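PDB 3GMS: putative NADPH:quinone reductase from Bacillus thuringiensis, which is of unproven function but probably reduces quinones with NADPH. Local coordinates for residues 29-32 with 33-36; 198-201 with 202-206; 247-250 with 251-254. All blocks are in the same frame, centred on the assembly; numbering follows the deposited sequence.

Contact 1 of 3, residues 29-32 with 33-36; sequences PLKD and NEVF
With CG swung beside its own backbone N (chi1 -71°) and the chain extended beyond it, E34 folds its carboxylate back under the backbone of K31. OE1 of E34 then accepts from the backbone N of K31 at 2.7 Å in an almost straight bond, the N-H approaching from above the carboxylate plane. A glutamate suits the place because its chain is long enough to span the turn, and its carboxylate gives this amide an acceptor. K31 lies obliquely across the same side chain: its methylenes run past the carboxylate, CE standing 3.4 Å from OE2 of E34. The chain bends at chi3 and chi4, and NZ of K31 ends 4.8 Å from OE2 of E34, too far for a salt bridge, though the opposite charges probably attract weakly. The four residues K31 to E34 form a type I beta turn, closed by the backbone bond from N of E34 to O of K31 at 3.2 Å; D32 and N33 occupy its corners, where polar side chains can face solvent. The turn leads into strand 34-43 of the GroES-like domain, and the backbones of D32 and E34 also bond to F80 and G78. Ahead of the turn, L30 crosses F36 at about a right angle, its CD2 lying 3.7 Å from CB of F36 and approaching the ring obliquely. Leucine fits here as a branched apolar cover beside a buried phenylalanine, whose ring stacks with that of Y102. K104 of strand 102-106 borders L30, E34 and F36.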
# COMPACT_ATOMS: atom_id res chain seq x y z
N PRO A 29 28.46 11.55 -5.26
CA PRO A 29 27.98 12.42 -6.34
C PRO A 29 26.78 11.83 -7.08
O PRO A 29 26.64 10.61 -7.15
CB PRO A 29 29.19 12.50 -7.29
CG PRO A 29 30.37 12.34 -6.40
CD PRO A 29 29.92 11.33 -5.35
N LEU A 30 25.94 12.70 -7.63
CA LEU A 30 24.71 12.29 -8.32
C LEU A 30 24.98 11.82 -9.75
O LEU A 30 25.81 12.40 -10.43
CB LEU A 30 23.72 13.45 -8.36
CG LEU A 30 23.29 14.09 -7.04
CD1 LEU A 30 22.18 15.09 -7.30
CD2 LEU A 30 22.83 13.05 -6.04
N LYS A 31 24.26 10.78 -10.19
CA LYS A 31 24.36 10.31 -11.57
C LYS A 31 23.49 11.18 -12.46
O LYS A 31 22.65 11.93 -11.96
CB LYS A 31 23.96 8.82 -11.68
CG LYS A 31 24.83 7.86 -10.87
CD LYS A 31 24.03 6.58 -10.54
CE LYS A 31 24.31 6.08 -9.11
NZ LYS A 31 25.30 4.97 -9.08
N ASP A 32 23.68 11.07 -13.78
CA ASP A 32 23.04 11.99 -14.73
C ASP A 32 21.53 12.18 -14.63
O ASP A 32 21.05 13.31 -14.83
CB ASP A 32 23.39 11.61 -16.18
CG ASP A 32 24.87 11.76 -16.49
OD1 ASP A 32 25.50 12.71 -15.97
OD2 ASP A 32 25.40 10.92 -17.28
N ASN A 33 20.76 11.12 -14.37
CA ASN A 33 19.30 11.25 -14.35
C ASN A 33 18.70 11.16 -12.93
O ASN A 33 17.49 10.95 -12.78
CB ASN A 33 18.61 10.23 -15.29
CG ASN A 33 17.22 10.73 -15.81
OD1 ASN A 33 17.03 11.92 -16.14
ND2 ASN A 33 16.24 9.81 -15.89
N GLU A 34 19.53 11.35 -11.91
CA GLU A 34 19.10 11.19 -10.50
C GLU A 34 18.56 12.46 -9.86
O GLU A 34 18.96 13.58 -10.21
CB GLU A 34 20.25 10.70 -9.62
CG GLU A 34 20.69 9.28 -9.83
CD GLU A 34 21.65 8.80 -8.74
OE1 GLU A 34 22.62 9.51 -8.39
OE2 GLU A 34 21.42 7.68 -8.25
N VAL A 35 17.65 12.28 -8.91
CA VAL A 35 17.09 13.39 -8.14
C VAL A 35 17.43 13.07 -6.68
O VAL A 35 17.33 11.93 -6.28
CB VAL A 35 15.56 13.52 -8.40
CG1 VAL A 35 14.93 14.58 -7.51
CG2 VAL A 35 15.33 13.87 -9.90
N PHE A 36 17.87 14.08 -5.92
CA PHE A 36 18.38 13.89 -4.56
C PHE A 36 17.43 14.63 -3.61
O PHE A 36 17.28 15.86 -3.71
CB PHE A 36 19.82 14.47 -4.52
CG PHE A 36 20.48 14.41 -3.17
CD1 PHE A 36 20.99 13.22 -2.70
CD2 PHE A 36 20.61 15.56 -2.38
CE1 PHE A 36 21.61 13.16 -1.47
CE2 PHE A 36 21.22 15.51 -1.15
CZ PHE A 36 21.73 14.31 -0.69

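Contact 2 of 3, residues 198-201 with 202-206; sequences TAPL and YETVM
The first turn of helix 201-208 begins at P200, the N-cap residue, whose carbonyl is held by T204 four residues on. Both donors of T204 reach the same oxygen: OG1 of T204 lies 2.8 Å from O of P200, and N of T204 lies 3.3 Å from O of P200. Each meets the carbonyl at an angle of 150° and tilted from its plane. The hydroxyl can do this because it stands beside the backbone N of its own residue (chi1 -51°), facing back down the helix. A beta-branched threonine thus adds a side-chain bond to the ordinary helical one, while its side chain also touches I194 and Y192 of strand 192-195. Proline is tolerated at the N-cap because the N-H of that position is not used in helical bonding, and its carbonyl still accepts the first bonds; its ring atom CG lies 4.2 Å from CB of E203. One residue later, O of L201 accepts from N of V205 at 3.1 Å and also receives a weak bond from N of T204. L201 and V205 lie side by side and point the same way, CD1 of L201 being 3.7 Å from CG2 of V205. Their branched apolar chains form the buried stripe of the helix and rest on I194, with L201 also touching L229 of helix 223-231. The backbone N of Y202 is taken up by E228 of that helix. Helix 201-208 connects the parallel strands 192-195 and 214-219, a beta-alpha-beta crossover as in Rossmann folds.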
# COMPACT_ATOMS: atom_id res chain seq x y z
N THR A 198 -18.74 -12.72 13.95
CA THR A 198 -20.18 -12.71 14.25
C THR A 198 -21.06 -13.35 13.18
O THR A 198 -22.14 -13.88 13.48
CB THR A 198 -20.68 -11.25 14.50
OG1 THR A 198 -19.94 -10.68 15.57
CG2 THR A 198 -22.18 -11.19 14.84
N ALA A 199 -20.64 -13.26 11.91
CA ALA A 199 -21.46 -13.72 10.78
C ALA A 199 -20.67 -14.66 9.85
O ALA A 199 -19.46 -14.48 9.70
CB ALA A 199 -21.98 -12.52 10.00
N PRO A 200 -21.35 -15.67 9.25
CA PRO A 200 -20.63 -16.60 8.35
C PRO A 200 -20.34 -15.95 6.99
O PRO A 200 -21.23 -15.35 6.40
CB PRO A 200 -21.60 -17.79 8.19
CG PRO A 200 -22.95 -17.28 8.57
CD PRO A 200 -22.75 -16.08 9.49
N LEU A 201 -19.11 -16.07 6.49
CA LEU A 201 -18.78 -15.36 5.25
C LEU A 201 -19.60 -15.83 4.04
O LEU A 201 -20.34 -15.04 3.45
CB LEU A 201 -17.26 -15.39 4.94
CG LEU A 201 -16.81 -14.85 3.57
CD1 LEU A 201 -17.28 -13.42 3.31
CD2 LEU A 201 -15.27 -14.95 3.48
N TYR A 202 -19.45 -17.10 3.67
CA TYR A 202 -20.13 -17.62 2.47
C TYR A 202 -21.65 -17.39 2.47
O TYR A 202 -22.22 -16.81 1.54
CB TYR A 202 -19.82 -19.12 2.28
CG TYR A 202 -20.54 -19.74 1.09
CD1 TYR A 202 -20.06 -19.56 -0.21
CD2 TYR A 202 -21.71 -20.48 1.27
CE1 TYR A 202 -20.71 -20.11 -1.30
CE2 TYR A 202 -22.37 -21.03 0.18
CZ TYR A 202 -21.88 -20.84 -1.11
OH TYR A 202 -22.53 -21.37 -2.20
N GLU A 203 -22.31 -17.80 3.55
CA GLU A 203 -23.78 -17.66 3.58
C GLU A 203 -24.27 -16.21 3.48
O GLU A 203 -25.29 -15.94 2.85
CB GLU A 203 -24.36 -18.39 4.81
CG GLU A 203 -24.40 -19.94 4.64
CD GLU A 203 -25.36 -20.46 3.52
OE1 GLU A 203 -24.99 -21.44 2.82
OE2 GLU A 203 -26.48 -19.90 3.34
N THR A 204 -23.54 -15.27 4.09
CA THR A 204 -23.97 -13.87 4.06
C THR A 204 -23.81 -13.29 2.68
O THR A 204 -24.68 -12.56 2.21
CB THR A 204 -23.26 -12.97 5.12
OG1 THR A 204 -23.35 -13.59 6.42
CG2 THR A 204 -23.89 -11.62 5.17
N VAL A 205 -22.70 -13.61 2.01
CA VAL A 205 -22.54 -13.12 0.64
C VAL A 205 -23.66 -13.67 -0.25
O VAL A 205 -24.20 -12.95 -1.11
CB VAL A 205 -21.17 -13.52 0.02
CG1 VAL A 205 -21.11 -13.08 -1.42
CG2 VAL A 205 -20.06 -12.90 0.85
N MET A 206 -23.98 -14.94 -0.02
CA MET A 206 -25.07 -15.60 -0.76
C MET A 206 -26.41 -14.86 -0.52
O MET A 206 -27.12 -14.53 -1.47
CB MET A 206 -25.11 -17.13 -0.47
CG MET A 206 -23.93 -17.92 -1.15
SD MET A 206 -23.91 -17.84 -2.94
CE MET A 206 -25.29 -18.98 -3.18

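Contact 3 of 3, residues 247-250 with 251-254; sequences GIQV and NWAE
Two different kinds of group lie against the indole of W252: a methyl of V250 and the carbonyl oxygen of that same residue both sit over the ring system. CG2 of V250 lies 3.5 Å from the centroid of the six-membered ring, only 11° off its normal, a close CH-pi contact. With CG1 turned beside the backbone N (chi1 -58°), CG2 falls between the backbone N and the carbonyl carbon and so lies over the ring. O of V250 stands 3.4 Å from CD1 of W252, over a face, and receives a weak bond from the backbone N of W252 at 2.9 Å, closing an inverse gamma turn centred on N251. N251 is the N-cap of helix 252-257: its OD1 accepts a weak bond from N of E254 at 3.5 Å, and its backbone N gives a bond to N227. Asparagine suits this role because its short amide can fold back onto the first turn. Valine is buried against F239, and tryptophan spreads a broad apolar surface over A263 and I265 of strand 262-265. Since the gamma-turn and capping bonds are both weak, apolar and CH-pi contact probably contributes much to holding the helix start against the sheet.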
# COMPACT_ATOMS: atom_id res chain seq x y z
N GLY A 247 0.05 -16.47 6.00
CA GLY A 247 1.23 -17.23 5.63
C GLY A 247 0.97 -18.50 4.84
O GLY A 247 1.90 -19.24 4.57
N ILE A 248 -0.29 -18.74 4.46
CA ILE A 248 -0.74 -20.00 3.84
C ILE A 248 -1.38 -19.73 2.48
O ILE A 248 -2.33 -18.94 2.37
CB ILE A 248 -1.80 -20.73 4.74
CG1 ILE A 248 -1.18 -21.18 6.07
CG2 ILE A 248 -2.44 -21.93 4.01
CD1 ILE A 248 -2.21 -21.48 7.11
N GLN A 249 -0.84 -20.37 1.45
CA GLN A 249 -1.38 -20.26 0.09
C GLN A 249 -2.83 -20.71 0.06
O GLN A 249 -3.20 -21.67 0.74
CB GLN A 249 -0.60 -21.18 -0.86
CG GLN A 249 0.56 -20.55 -1.70
CD GLN A 249 0.52 -19.04 -1.76
OE1 GLN A 249 1.29 -18.38 -1.07
NE2 GLN A 249 -0.38 -18.48 -2.58
N VAL A 250 -3.67 -20.03 -0.73
CA VAL A 250 -5.01 -20.57 -1.02
C VAL A 250 -4.89 -21.84 -1.84
O VAL A 250 -3.85 -22.11 -2.47
CB VAL A 250 -5.97 -19.57 -1.74
CG1 VAL A 250 -6.15 -18.30 -0.93
CG2 VAL A 250 -5.50 -19.23 -3.18
N ASN A 251 -5.96 -22.63 -1.84
CA ASN A 251 -6.03 -23.81 -2.67
C ASN A 251 -6.36 -23.44 -4.13
O ASN A 251 -7.48 -23.58 -4.60
CB ASN A 251 -7.05 -24.80 -2.10
CG ASN A 251 -6.82 -26.22 -2.58
OD1 ASN A 251 -6.28 -26.46 -3.67
ND2 ASN A 251 -7.25 -27.18 -1.77
N TRP A 252 -5.33 -22.98 -4.84
CA TRP A 252 -5.46 -22.55 -6.23
C TRP A 252 -6.18 -23.56 -7.14
O TRP A 252 -7.02 -23.18 -7.97
CB TRP A 252 -4.07 -22.20 -6.84
CG TRP A 252 -3.32 -21.08 -6.12
CD1 TRP A 252 -2.24 -21.22 -5.31
CD2 TRP A 252 -3.61 -19.67 -6.16
NE1 TRP A 252 -1.85 -20.00 -4.82
CE2 TRP A 252 -2.66 -19.03 -5.33
CE3 TRP A 252 -4.57 -18.89 -6.81
CZ2 TRP A 252 -2.66 -17.64 -5.13
CZ3 TRP A 252 -4.56 -17.50 -6.61
CH2 TRP A 252 -3.60 -16.89 -5.78
N ALA A 253 -5.83 -24.83 -7.01
CA ALA A 253 -6.43 -25.87 -7.86
C ALA A 253 -7.96 -26.00 -7.68
O ALA A 253 -8.73 -26.05 -8.66
CB ALA A 253 -5.73 -27.24 -7.64
N GLU A 254 -8.39 -26.03 -6.42
CA GLU A 254 -9.82 -26.16 -6.12
C GLU A 254 -10.60 -24.92 -6.50
O GLU A 254 -11.72 -25.01 -7.01
CB GLU A 254 -10.04 -26.45 -4.65
CG GLU A 254 -9.45 -27.78 -4.22
CD GLU A 254 -10.28 -28.46 -3.16
OE1 GLU A 254 -10.25 -29.72 -3.14
OE2 GLU A 254 -10.97 -27.74 -2.37

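How the contacts relate
From the N terminus the three contacts come in series, none nested in or crossing another. Contact 1 closes a beta turn that brings the chain into strand 34-43 of the GroES-like domain; contacts 2 and 3 each set the start of a helix where a loop runs into it. Contact 2 lies on the passage from strand 192-195 into helix 201-208, at one outer strand of the parallel six-stranded sheet. Contact 3 lies between strand 237-241 and helix 252-257, toward the other outer strand, 262-265. Contacts 2 and 3 share the zinc-binding dehydrogenase range, with centres about 20 Å apart, and both bond to helix 223-231. Contact 1 is about 54 Å from contact 2, centre to centre, across the molecule.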